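Local coordinates for protein light Chain (Clostridium botulinum, PDB 6BVD) that probably cleaves a neuronal SNARE protein as the zinc-dependent protease domain of a mosaic botulinum neurotoxin, at residues K260-S264 with A265-T269; V278-S281 with I282-Q285; E229-H232 with V233-L237; L268-G271 with G272-N276; V251-S254 with Y255-V258. All blocks are in the same frame, centred on the assembly; numbering follows the deposited sequence.

Contact 1 (K260-S264 with A265-T269); sequences KPITS and AEFLT
The start of helix 264-270, which carries the glutamate ligand of the catalytic zinc, is where I262 and T263 meet E266 and F267. T263 is the N-cap: its OG1, anti to the backbone N (chi1 177°), receives a weak bond from A265 N at 3.3 Å, while T263 O takes E266 N at 3.1 Å. S264 O continues the helix by accepting L268 N at 3.2 Å. E266 CG touches two methyls, I262 CG2 at 3.6 Å and T263 CG2 at 3.7 Å, the T263 side chain crossing that of E266 at about a right angle. A bend at chi2 (-70°) then turns the carboxylate away toward the zinc ion, which H228 and H232 also bind. F267 brings the edge of its ring to the chain before the helix, with CE2 4.0 Å from I262 CG2 and I262 O near the ring plane. T263 OG1 is also hydrogen-bonded to E244 O, and S264 OG to Y245 O. Strand 262-263 pairs antiparallel with strand 246-247; on the helix itself, T269 packs on helix 222-237, and S264 and L268 on helix 280-301.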
loop_
_atom_site.group_PDB
_atom_site.type_symbol
_atom_site.label_atom_id
_atom_site.label_comp_id
_atom_site.label_asym_id
_atom_site.label_seq_id
_atom_site.Cartn_x
_atom_site.Cartn_y
_atom_site.Cartn_z
ATOM N N LYS A 260 -1.457 25.833 -31.176
ATOM C CA LYS A 260 -2.077 27.118 -30.863
ATOM C C LYS A 260 -1.416 27.753 -29.628
ATOM O O LYS A 260 -0.622 27.097 -28.940
ATOM C CB LYS A 260 -3.574 26.910 -30.623
ATOM C CG LYS A 260 -3.812 25.988 -29.420
ATOM C CD LYS A 260 -5.263 25.571 -29.233
ATOM C CE LYS A 260 -5.354 24.425 -28.229
ATOM N NZ LYS A 260 -6.696 24.334 -27.591
ATOM N N PRO A 261 -1.707 29.043 -29.358
ATOM C CA PRO A 261 -1.261 29.535 -28.044
ATOM C C PRO A 261 -1.960 28.813 -26.885
ATOM O O PRO A 261 -3.112 28.343 -27.001
ATOM C CB PRO A 261 -1.614 31.021 -28.066
ATOM C CG PRO A 261 -2.386 31.240 -29.405
ATOM C CD PRO A 261 -2.021 30.135 -30.297
ATOM N N ILE A 262 -1.229 28.727 -25.786
ATOM C CA ILE A 262 -1.604 27.938 -24.595
ATOM C C ILE A 262 -1.532 28.835 -23.353
ATOM O O ILE A 262 -0.557 29.567 -23.194
ATOM C CB ILE A 262 -0.637 26.713 -24.429
ATOM C CG1 ILE A 262 -0.792 25.706 -25.574
ATOM C CG2 ILE A 262 -0.857 25.987 -23.088
ATOM C CD1 ILE A 262 -2.185 25.136 -25.707
ATOM N N THR A 263 -2.510 28.763 -22.439
ATOM C CA THR A 263 -2.442 29.593 -21.224
ATOM C C THR A 263 -1.109 29.412 -20.484
ATOM O O THR A 263 -0.594 28.294 -20.400
ATOM C CB THR A 263 -3.614 29.289 -20.221
ATOM O OG1 THR A 263 -3.423 30.079 -19.041
ATOM C CG2 THR A 263 -3.634 27.833 -19.810
ATOM N N SER A 264 -0.552 30.520 -19.976
ATOM C CA SER A 264 0.700 30.503 -19.211
ATOM C C SER A 264 0.641 29.545 -18.022
ATOM O O SER A 264 1.684 29.115 -17.532
ATOM C CB SER A 264 1.048 31.893 -18.674
ATOM O OG SER A 264 1.543 32.729 -19.700
ATOM N N ALA A 265 -0.577 29.243 -17.564
ATOM C CA ALA A 265 -0.765 28.361 -16.394
ATOM C C ALA A 265 -0.277 26.927 -16.648
ATOM O O ALA A 265 0.129 26.240 -15.711
ATOM C CB ALA A 265 -2.264 28.335 -15.941
ATOM N N GLU A 266 -0.337 26.455 -17.899
ATOM C CA GLU A 266 0.130 25.085 -18.154
ATOM C C GLU A 266 1.627 25.021 -17.966
ATOM O O GLU A 266 2.148 24.015 -17.475
ATOM C CB GLU A 266 -0.227 24.589 -19.553
ATOM C CG GLU A 266 -1.723 24.613 -19.856
ATOM C CD GLU A 266 -2.550 23.599 -19.097
ATOM O OE1 GLU A 266 -2.013 22.789 -18.297
ATOM O OE2 GLU A 266 -3.778 23.633 -19.321
ATOM N N PHE A 267 2.333 26.083 -18.360
ATOM C CA PHE A 267 3.801 26.028 -18.215
ATOM C C PHE A 267 4.196 26.183 -16.741
ATOM O O PHE A 267 5.184 25.580 -16.286
ATOM C CB PHE A 267 4.460 27.086 -19.076
ATOM C CG PHE A 267 4.130 26.948 -20.545
ATOM C CD1 PHE A 267 4.795 26.019 -21.338
ATOM C CD2 PHE A 267 3.084 27.678 -21.107
ATOM C CE1 PHE A 267 4.490 25.879 -22.689
ATOM C CE2 PHE A 267 2.763 27.545 -22.450
ATOM C CZ PHE A 267 3.454 26.641 -23.245
ATOM N N LEU A 268 3.436 26.984 -15.988
ATOM C CA LEU A 268 3.730 27.143 -14.562
ATOM C C LEU A 268 3.388 25.858 -13.830
ATOM O O LEU A 268 4.021 25.512 -12.814
ATOM C CB LEU A 268 2.967 28.323 -13.953
ATOM C CG LEU A 268 3.269 29.715 -14.509
ATOM C CD1 LEU A 268 2.291 30.750 -13.917
ATOM C CD2 LEU A 268 4.726 30.136 -14.292
ATOM N N THR A 269 2.397 25.134 -14.341
ATOM C CA THR A 269 2.005 23.901 -13.683
ATOM C C THR A 269 3.065 22.812 -13.952
ATOM O O THR A 269 3.449 22.053 -13.047
ATOM C CB THR A 269 0.634 23.448 -14.135
ATOM O OG1 THR A 269 -0.349 24.396 -13.649
ATOM C CG2 THR A 269 0.311 22.051 -13.572
#

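Contact 2 (V278-S281 with I282-Q285)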
loop_
_atom_site.group_PDB
_atom_site.type_symbol
_atom_site.label_atom_id
_atom_site.label_comp_id
_atom_site.label_asym_id
_atom_site.label_seq_id
_atom_site.Cartn_x
_atom_site.Cartn_y
_atom_site.Cartn_z
ATOM N N VAL A 278 7.304 31.296 -20.008
ATOM C CA VAL A 278 6.399 32.397 -19.690
ATOM C C VAL A 278 7.196 33.671 -19.551
ATOM O O VAL A 278 8.098 33.735 -18.712
ATOM C CB VAL A 278 5.606 32.144 -18.368
ATOM C CG1 VAL A 278 4.554 33.260 -18.119
ATOM C CG2 VAL A 278 4.943 30.803 -18.435
ATOM N N PRO A 279 6.875 34.692 -20.383
ATOM C CA PRO A 279 7.556 35.990 -20.347
ATOM C C PRO A 279 7.529 36.649 -18.989
ATOM O O PRO A 279 6.497 36.613 -18.276
ATOM C CB PRO A 279 6.762 36.832 -21.355
ATOM C CG PRO A 279 6.178 35.834 -22.307
ATOM C CD PRO A 279 5.897 34.606 -21.482
ATOM N N GLN A 280 8.628 37.323 -18.669
ATOM C CA GLN A 280 8.763 38.043 -17.403
ATOM C C GLN A 280 7.616 39.023 -17.102
ATOM O O GLN A 280 7.206 39.163 -15.932
ATOM C CB GLN A 280 10.067 38.832 -17.400
ATOM C CG GLN A 280 10.572 39.090 -16.024
ATOM C CD GLN A 280 10.775 37.771 -15.291
ATOM O OE1 GLN A 280 10.131 37.503 -14.270
ATOM N NE2 GLN A 280 11.646 36.920 -15.839
ATOM N N SER A 281 7.138 39.732 -18.135
ATOM C CA SER A 281 6.064 40.705 -17.958
ATOM C C SER A 281 4.748 40.039 -17.569
ATOM O O SER A 281 3.960 40.613 -16.801
ATOM C CB SER A 281 5.872 41.558 -19.222
ATOM O OG SER A 281 5.872 40.753 -20.379
ATOM N N ILE A 282 4.481 38.867 -18.134
ATOM C CA ILE A 282 3.298 38.081 -17.741
ATOM C C ILE A 282 3.481 37.526 -16.326
ATOM O O ILE A 282 2.558 37.543 -15.511
ATOM C CB ILE A 282 3.008 36.924 -18.711
ATOM C CG1 ILE A 282 2.428 37.472 -20.006
ATOM C CG2 ILE A 282 2.011 35.890 -18.114
ATOM C CD1 ILE A 282 2.045 36.393 -20.962
ATOM N N GLN A 283 4.678 37.062 -16.002
ATOM C CA GLN A 283 4.905 36.577 -14.633
ATOM C C GLN A 283 4.681 37.676 -13.583
ATOM O O GLN A 283 4.096 37.416 -12.509
ATOM C CB GLN A 283 6.319 35.992 -14.494
ATOM C CG GLN A 283 6.572 34.781 -15.372
ATOM C CD GLN A 283 7.790 33.983 -14.938
ATOM O OE1 GLN A 283 7.985 33.750 -13.749
ATOM N NE2 GLN A 283 8.622 33.572 -15.901
ATOM N N SER A 284 5.070 38.908 -13.905
ATOM C CA SER A 284 4.815 40.033 -13.010
ATOM C C SER A 284 3.339 40.454 -12.988
ATOM O O SER A 284 2.811 40.832 -11.924
ATOM C CB SER A 284 5.680 41.227 -13.387
ATOM O OG SER A 284 7.048 40.951 -13.086
ATOM N N GLN A 285 2.671 40.393 -14.136
ATOM C CA GLN A 285 1.227 40.671 -14.172
ATOM C C GLN A 285 0.436 39.732 -13.235
ATOM O O GLN A 285 -0.423 40.194 -12.451
ATOM C CB GLN A 285 0.686 40.528 -15.585
ATOM C CG GLN A 285 0.686 41.782 -16.398
ATOM C CD GLN A 285 0.102 41.536 -17.776
ATOM O OE1 GLN A 285 0.312 40.471 -18.366
ATOM N NE2 GLN A 285 -0.654 42.507 -18.286
#
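The backbone passes from the loop residues V278 and P279, with P279 at the N-cap, into the first turn of helix 280-301, where P279 O accepts Q283 N at 2.9 Å, and Q280 O and S281 O accept S284 N and Q285 N in the same i to i+4 pattern. Q283 is the side chain that folds back over this start. Its chain is extended beyond CG (chi2 -163°), which carries the amide past P279 to the carbonyl of V278, and NE2 gives V278 O a bond of 2.9 Å with an N-H...O angle of 166°. The acceptor lies in the amide plane of Q283, although NE2 sits tilted by 32° from the V278 carbonyl plane. On the way, Q283 CG passes 3.7 Å from V278 CG1. The same methyl meets I282 CG2, also at 3.7 Å, the V278 and I282 side chains crossing at about a right angle, so one methyl of V278 touches both I282 and Q283. P279 CD approaches I282 CD1 more loosely. Farther along, S284 OG makes a weak bond of 3.4 Å to Q280 O, an acceptor already used by S284 N. V278 and I282 pack on I247 and S264, whereas Q280, S281, S284 and Q285 are exposed. The chemistry is thus two-sided: valine and isoleucine methyls face the protein, and the Q283 amide supplies a donor to V278 O, a carbonyl that precedes the helix and is not used by its backbone N-H groups.

Contact 3 (E229-H232 with V233-L237). With ACT (acetate ion), chain F.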
loop_
_atom_site.group_PDB
_atom_site.type_symbol
_atom_site.label_atom_id
_atom_site.label_comp_id
_atom_site.label_asym_id
_atom_site.label_seq_id
_atom_site.Cartn_x
_atom_site.Cartn_y
_atom_site.Cartn_z
ATOM N N GLU A 229 -3.524 17.460 -12.341
ATOM C CA GLU A 229 -4.867 18.060 -12.215
ATOM C C GLU A 229 -5.068 18.683 -10.808
ATOM O O GLU A 229 -5.676 19.728 -10.666
ATOM C CB GLU A 229 -5.962 17.011 -12.505
ATOM C CG GLU A 229 -5.948 16.551 -13.951
ATOM C CD GLU A 229 -5.870 17.717 -14.966
ATOM O OE1 GLU A 229 -6.782 18.586 -14.978
ATOM O OE2 GLU A 229 -4.924 17.766 -15.795
ATOM N N LEU A 230 -4.535 18.053 -9.771
ATOM C CA LEU A 230 -4.645 18.613 -8.413
ATOM C C LEU A 230 -3.911 19.941 -8.273
ATOM O O LEU A 230 -4.287 20.786 -7.467
ATOM C CB LEU A 230 -4.126 17.623 -7.364
ATOM C CG LEU A 230 -5.045 16.441 -7.080
ATOM C CD1 LEU A 230 -4.457 15.516 -6.040
ATOM C CD2 LEU A 230 -6.448 16.967 -6.652
ATOM N N ILE A 231 -2.878 20.161 -9.082
ATOM C CA ILE A 231 -2.209 21.443 -9.044
ATOM C C ILE A 231 -3.135 22.567 -9.580
ATOM O O ILE A 231 -3.169 23.661 -9.007
ATOM C CB ILE A 231 -0.891 21.377 -9.817
ATOM C CG1 ILE A 231 0.063 20.451 -9.071
ATOM C CG2 ILE A 231 -0.327 22.768 -10.002
ATOM C CD1 ILE A 231 1.316 20.053 -9.915
ATOM N N HIS A 232 -3.855 22.285 -10.672
ATOM C CA HIS A 232 -4.880 23.203 -11.194
ATOM C C HIS A 232 -5.987 23.477 -10.133
ATOM O O HIS A 232 -6.474 24.590 -10.036
ATOM C CB HIS A 232 -5.552 22.639 -12.450
ATOM C CG HIS A 232 -4.692 22.616 -13.689
ATOM N ND1 HIS A 232 -3.995 23.708 -14.144
ATOM C CD2 HIS A 232 -4.483 21.638 -14.598
ATOM C CE1 HIS A 232 -3.362 23.399 -15.264
ATOM N NE2 HIS A 232 -3.649 22.142 -15.560
ATOM N N VAL A 233 -6.424 22.440 -9.427
ATOM C CA VAL A 233 -7.437 22.587 -8.354
ATOM C C VAL A 233 -6.909 23.563 -7.321
ATOM O O VAL A 233 -7.560 24.514 -6.928
ATOM C CB VAL A 233 -7.710 21.228 -7.682
ATOM C CG1 VAL A 233 -8.575 21.345 -6.347
ATOM C CG2 VAL A 233 -8.281 20.268 -8.652
ATOM N N LEU A 234 -5.660 23.340 -6.920
ATOM C CA LEU A 234 -5.018 24.171 -5.929
ATOM C C LEU A 234 -4.992 25.634 -6.326
ATOM O O LEU A 234 -5.221 26.522 -5.472
ATOM C CB LEU A 234 -3.583 23.672 -5.658
ATOM C CG LEU A 234 -2.917 24.339 -4.459
ATOM C CD1 LEU A 234 -3.705 24.043 -3.177
ATOM C CD2 LEU A 234 -1.477 23.813 -4.295
ATOM N N HIS A 235 -4.692 25.921 -7.595
ATOM C CA HIS A 235 -4.718 27.286 -8.046
ATOM C C HIS A 235 -6.160 27.829 -7.897
ATOM O O HIS A 235 -6.359 28.961 -7.488
ATOM C CB HIS A 235 -4.235 27.414 -9.516
ATOM C CG HIS A 235 -2.812 26.932 -9.718
ATOM N ND1 HIS A 235 -2.354 26.432 -10.923
ATOM C CD2 HIS A 235 -1.758 26.929 -8.882
ATOM C CE1 HIS A 235 -1.073 26.108 -10.804
ATOM N NE2 HIS A 235 -0.679 26.395 -9.575
ATOM N N GLY A 236 -7.140 27.015 -8.257
ATOM C CA GLY A 236 -8.542 27.474 -8.167
ATOM C C GLY A 236 -8.986 27.747 -6.706
ATOM O O GLY A 236 -9.683 28.702 -6.424
ATOM N N LEU A 237 -8.563 26.890 -5.793
ATOM C CA LEU A 237 -8.909 27.029 -4.370
ATOM C C LEU A 237 -8.321 28.316 -3.806
ATOM O O LEU A 237 -8.929 28.988 -2.965
ATOM C CB LEU A 237 -8.425 25.806 -3.556
ATOM C CG LEU A 237 -9.193 24.506 -3.801
ATOM C CD1 LEU A 237 -8.638 23.349 -2.999
ATOM C CD2 LEU A 237 -10.716 24.685 -3.439
HETATM C C ACT F . -4.534 27.161 -13.660
HETATM O O ACT F . -4.502 28.350 -13.272
HETATM O OXT ACT F . -3.868 26.289 -13.059
HETATM C CH3 ACT F . -5.377 26.779 -14.850
#
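The H235 ring has I231 O over the centre of one face, 3.3 Å above the plane, and in plane at its edge an oxygen of a bound acetate, probably from the crystallisation liquor. I231 also reaches the imidazole with a methyl, CG2 lying 3.5 Å from H235 CE1; the two side chains run side by side and point the same way. The H232 ring has the same acetate oxygen in plane at its edge. Each ring offers its ND1 N-H: H235 ND1 lies 2.6 Å from acetate OXT and H232 ND1 lies 2.8 Å from it, with N-H...O angles of 175° and 174°. One oxygen thus bridges two imidazoles a helical turn apart, and I242 N gives the acetate a further hydrogen bond. These straight in-plane bonds would help fix the rotation of both rings in this crystal. At H232 this leaves NE2 for the zinc ion. Y349 stacks with H235, and T269 touches both histidines. On another side of the helix, V233 CG2 sits 3.3 Å from E229 O, next to helix 104-115 and strand 193-196. A looser apolar contact joins V233 CG2 to L230 CD2 at 4.3 Å. Regular i to i+4 bonds, such as V233 N to E229 O at 3.1 Å, hold the turns together. H228, E229 and H232 fit the HExxH motif of zinc metalloproteases, with H228, H232 and E266 as the zinc ligands seen here.

Contact 4 (L268-G271 with G272-N276); sequences LTFG and GRDRN
F270 CG stands anti to the backbone N (chi1 -174°), which swings the ring forward to D274, while the D274 side chain, at chi1 -87°, leans back toward it. Their planes are 39° apart and the side chains cross at a slant: D274 OD2 lies 3.7 Å from F270 CB, and D274 CG is 3.8 Å from the F270 ring atom CD2. Between them the chain turns at two glycines. G271, the first residue after helix 264-270, leaves helical angles with positive phi, a backbone shape that calls for glycine, and G272 also has positive phi. The turn lets G271 O look toward the following residues, where D274 N makes a weak bond of 3.0 Å to it and D274 CB comes within 3.3 Å. R275 reaches back along the other flank. Its chain is extended from CG to NE, placing NE 3.0 Å from a water that in turn donates to L268 O at 2.7 Å. On the way, R275 CG touches L268 CD2 loosely at 4.4 Å. F270 also packs on E353 and F354 of helix 353-360. The far ends of both charged side chains are tied to backbone groups of other loops, D274 OD2 accepting from Y368 N and R275 NH2 donating to Y349 O. Since the direct polar link between the two halves is one weak, bent backbone bond, the turn is probably held mainly by packing, by the water between R275 and L268 O, and by these outside backbone partners.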
loop_
_atom_site.group_PDB
_atom_site.type_symbol
_atom_site.label_atom_id
_atom_site.label_comp_id
_atom_site.label_asym_id
_atom_site.label_seq_id
_atom_site.Cartn_x
_atom_site.Cartn_y
_atom_site.Cartn_z
ATOM N N LEU A 268 3.436 26.984 -15.988
ATOM C CA LEU A 268 3.730 27.143 -14.562
ATOM C C LEU A 268 3.388 25.858 -13.830
ATOM O O LEU A 268 4.021 25.512 -12.814
ATOM C CB LEU A 268 2.967 28.323 -13.953
ATOM C CG LEU A 268 3.269 29.715 -14.509
ATOM C CD1 LEU A 268 2.291 30.750 -13.917
ATOM C CD2 LEU A 268 4.726 30.136 -14.292
ATOM N N THR A 269 2.397 25.134 -14.341
ATOM C CA THR A 269 2.005 23.901 -13.683
ATOM C C THR A 269 3.065 22.812 -13.952
ATOM O O THR A 269 3.449 22.053 -13.047
ATOM C CB THR A 269 0.634 23.448 -14.135
ATOM O OG1 THR A 269 -0.349 24.396 -13.649
ATOM C CG2 THR A 269 0.311 22.051 -13.572
ATOM N N PHE A 270 3.572 22.760 -15.181
ATOM C CA PHE A 270 4.649 21.818 -15.457
ATOM C C PHE A 270 5.886 22.174 -14.636
ATOM O O PHE A 270 6.467 21.315 -13.997
ATOM C CB PHE A 270 5.023 21.770 -16.951
ATOM C CG PHE A 270 6.040 20.687 -17.241
ATOM C CD1 PHE A 270 5.622 19.389 -17.491
ATOM C CD2 PHE A 270 7.401 20.941 -17.137
ATOM C CE1 PHE A 270 6.548 18.361 -17.713
ATOM C CE2 PHE A 270 8.344 19.907 -17.349
ATOM C CZ PHE A 270 7.904 18.629 -17.644
ATOM N N GLY A 271 6.278 23.444 -14.626
ATOM C CA GLY A 271 7.422 23.860 -13.826
ATOM C C GLY A 271 8.748 23.635 -14.554
ATOM O O GLY A 271 8.784 23.624 -15.795
ATOM N N GLY A 272 9.830 23.480 -13.781
ATOM C CA GLY A 272 11.168 23.240 -14.315
ATOM C C GLY A 272 11.526 24.313 -15.335
ATOM O O GLY A 272 11.285 25.495 -15.110
ATOM N N ARG A 273 12.035 23.893 -16.486
ATOM C CA ARG A 273 12.437 24.837 -17.520
ATOM C C ARG A 273 11.240 25.502 -18.209
ATOM O O ARG A 273 11.394 26.550 -18.844
ATOM C CB ARG A 273 13.332 24.158 -18.558
ATOM C CG ARG A 273 14.763 23.973 -18.075
ATOM C CD ARG A 273 15.764 24.104 -19.218
ATOM N NE ARG A 273 17.142 23.874 -18.783
ATOM C CZ ARG A 273 17.895 24.773 -18.149
ATOM N NH1 ARG A 273 17.385 25.949 -17.777
ATOM N NH2 ARG A 273 19.142 24.464 -17.814
ATOM N N ASP A 274 10.056 24.885 -18.150
ATOM C CA ASP A 274 8.880 25.530 -18.767
ATOM C C ASP A 274 8.533 26.898 -18.168
ATOM O O ASP A 274 7.890 27.729 -18.841
ATOM C CB ASP A 274 7.669 24.613 -18.684
ATOM C CG ASP A 274 7.582 23.652 -19.858
ATOM O OD1 ASP A 274 8.635 23.316 -20.461
ATOM O OD2 ASP A 274 6.456 23.156 -20.109
ATOM N N ARG A 275 8.946 27.151 -16.927
ATOM C CA ARG A 275 8.710 28.463 -16.314
ATOM C C ARG A 275 9.314 29.587 -17.160
ATOM O O ARG A 275 8.751 30.680 -17.269
ATOM C CB ARG A 275 9.297 28.520 -14.902
ATOM C CG ARG A 275 8.485 27.818 -13.847
ATOM C CD ARG A 275 8.861 28.374 -12.460
ATOM N NE ARG A 275 8.237 27.684 -11.321
ATOM C CZ ARG A 275 8.883 26.847 -10.505
ATOM N NH1 ARG A 275 10.183 26.595 -10.701
ATOM N NH2 ARG A 275 8.245 26.270 -9.483
ATOM N N ASN A 276 10.458 29.304 -17.787
ATOM C CA ASN A 276 11.152 30.327 -18.548
ATOM C C ASN A 276 10.491 30.600 -19.904
ATOM O O ASN A 276 10.823 31.570 -20.576
ATOM C CB ASN A 276 12.602 29.923 -18.731
ATOM C CG ASN A 276 13.312 29.728 -17.392
ATOM O OD1 ASN A 276 13.000 30.412 -16.400
ATOM N ND2 ASN A 276 14.240 28.771 -17.347
HETATM O O HOH W 1 5.272 27.156 -11.006
#

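Contact 5 (V251-S254 with Y255-V258); sequences VVQS and YMKV
M256 and Y255 fold back on Q253 in the tight part of this loop, while the valine side, V252 with V258, is looser. M256 N bonds to Q253 O at 2.9 Å, from above the carbonyl plane, and the thioether returns over the same residue: the side chain, extended beyond CG (chi2 172°), sets SD 3.5 Å from Q253 N, a weak N-H...S bond with an angle of 160°. M256 CG lies over one face of the Y255 ring, 3.6 Å above the plane and offset toward the rim. Q253 comes to that ring at its edge, OE1 standing 3.2 Å from Y255 CE2 near the ring plane, with the amide turned 73° from the ring. These contacts sit on a type I beta turn from Q253 to M256, which reverses the loop joining strands 246-247 and 262-263, the two strands of a small antiparallel sheet. Y255 and M256 look toward the protein, where Y255 touches D274, L366 and A370 and M256 touches L369. On the looser side, V252 CG2 and V258 CG2 meet at 4.0 Å, the side chains crossing at a slant, and V252 CG1 is no nearer to V258. A water donates to the carbonyls of the turn's first and last residues, 2.6 Å from M256 O and 3.2 Å from Q253 O, bridging its two ends.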
loop_
_atom_site.group_PDB
_atom_site.type_symbol
_atom_site.label_atom_id
_atom_site.label_comp_id
_atom_site.label_asym_id
_atom_site.label_seq_id
_atom_site.Cartn_x
_atom_site.Cartn_y
_atom_site.Cartn_z
ATOM N N VAL A 251 11.344 29.545 -29.356
ATOM C CA VAL A 251 11.828 28.565 -30.305
ATOM C C VAL A 251 11.073 27.255 -30.164
ATOM O O VAL A 251 10.893 26.760 -29.056
ATOM C CB VAL A 251 13.328 28.309 -30.137
ATOM C CG1 VAL A 251 13.780 27.170 -31.049
ATOM C CG2 VAL A 251 14.097 29.596 -30.405
ATOM N N VAL A 252 10.546 26.741 -31.267
ATOM C CA VAL A 252 9.944 25.421 -31.222
ATOM C C VAL A 252 11.050 24.369 -31.250
ATOM O O VAL A 252 11.736 24.209 -32.248
ATOM C CB VAL A 252 8.970 25.195 -32.375
ATOM C CG1 VAL A 252 8.433 23.749 -32.337
ATOM C CG2 VAL A 252 7.842 26.218 -32.294
ATOM N N GLN A 253 11.253 23.691 -30.125
ATOM C CA GLN A 253 12.287 22.679 -30.043
ATOM C C GLN A 253 11.782 21.356 -30.615
ATOM O O GLN A 253 10.573 21.144 -30.743
ATOM C CB GLN A 253 12.762 22.554 -28.602
ATOM C CG GLN A 253 13.301 23.880 -28.076
ATOM C CD GLN A 253 13.883 23.759 -26.691
ATOM O OE1 GLN A 253 13.617 22.794 -25.979
ATOM N NE2 GLN A 253 14.705 24.723 -26.307
ATOM N N SER A 254 12.713 20.479 -30.982
ATOM C CA SER A 254 12.370 19.266 -31.730
ATOM C C SER A 254 11.415 18.350 -30.967
ATOM O O SER A 254 10.667 17.602 -31.590
ATOM C CB SER A 254 13.633 18.483 -32.125
ATOM O OG SER A 254 14.496 18.342 -31.018
ATOM N N TYR A 255 11.456 18.391 -29.632
ATOM C CA TYR A 255 10.595 17.537 -28.821
ATOM C C TYR A 255 9.152 18.031 -28.767
ATOM O O TYR A 255 8.257 17.286 -28.338
ATOM C CB TYR A 255 11.136 17.412 -27.380
ATOM C CG TYR A 255 10.783 18.559 -26.426
ATOM C CD1 TYR A 255 9.563 18.575 -25.746
ATOM C CD2 TYR A 255 11.699 19.574 -26.140
ATOM C CE1 TYR A 255 9.239 19.594 -24.852
ATOM C CE2 TYR A 255 11.378 20.605 -25.233
ATOM C CZ TYR A 255 10.142 20.595 -24.591
ATOM O OH TYR A 255 9.786 21.608 -23.711
ATOM N N MET A 256 8.954 19.296 -29.119
ATOM C CA MET A 256 7.651 19.971 -29.010
ATOM C C MET A 256 6.715 19.741 -30.196
ATOM O O MET A 256 7.169 19.612 -31.353
ATOM C CB MET A 256 7.838 21.482 -28.849
ATOM C CG MET A 256 8.443 21.961 -27.556
ATOM S SD MET A 256 8.786 23.733 -27.678
ATOM C CE MET A 256 9.421 24.092 -26.031
ATOM N N LYS A 257 5.419 19.702 -29.902
ATOM C CA LYS A 257 4.383 19.775 -30.920
ATOM C C LYS A 257 3.436 20.954 -30.606
ATOM O O LYS A 257 2.615 20.871 -29.687
ATOM C CB LYS A 257 3.608 18.459 -31.020
ATOM C CG LYS A 257 2.712 18.419 -32.241
ATOM C CD LYS A 257 1.569 17.439 -32.121
ATOM C CE LYS A 257 0.684 17.529 -33.359
ATOM N NZ LYS A 257 -0.330 16.434 -33.399
ATOM N N VAL A 258 3.598 22.067 -31.319
ATOM C CA VAL A 258 2.844 23.291 -31.018
ATOM C C VAL A 258 1.748 23.540 -32.062
ATOM O O VAL A 258 2.014 23.457 -33.251
ATOM C CB VAL A 258 3.765 24.536 -30.984
ATOM C CG1 VAL A 258 3.044 25.692 -30.322
ATOM C CG2 VAL A 258 5.034 24.245 -30.212
HETATM O O HOH W 2 8.874 20.108 -33.261
#

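Contacts 3 and 1 meet at the zinc ion: H232 of contact 3 and E266 of contact 1 both bind it, with E266 OE1 3.3 Å from H232 NE2, and T269 OG1 lies 3.4 Å from H235 CE1. Contact 4 shares L268 and T269 with contact 1 and carries the same helix into its exit turn; the F270 side chain is about 8 Å from the zinc. Contact 2 packs on the first turn of that helix, S264 OG standing 3.4 Å from V278 CG1. Contact 5 is more peripheral, the Y255 side chain being about 14 Å from the metal, yet Y255 OH approaches D274 OD1 of contact 4 at 3.8 Å. Contacts 3 and 5 have centres 26 Å apart.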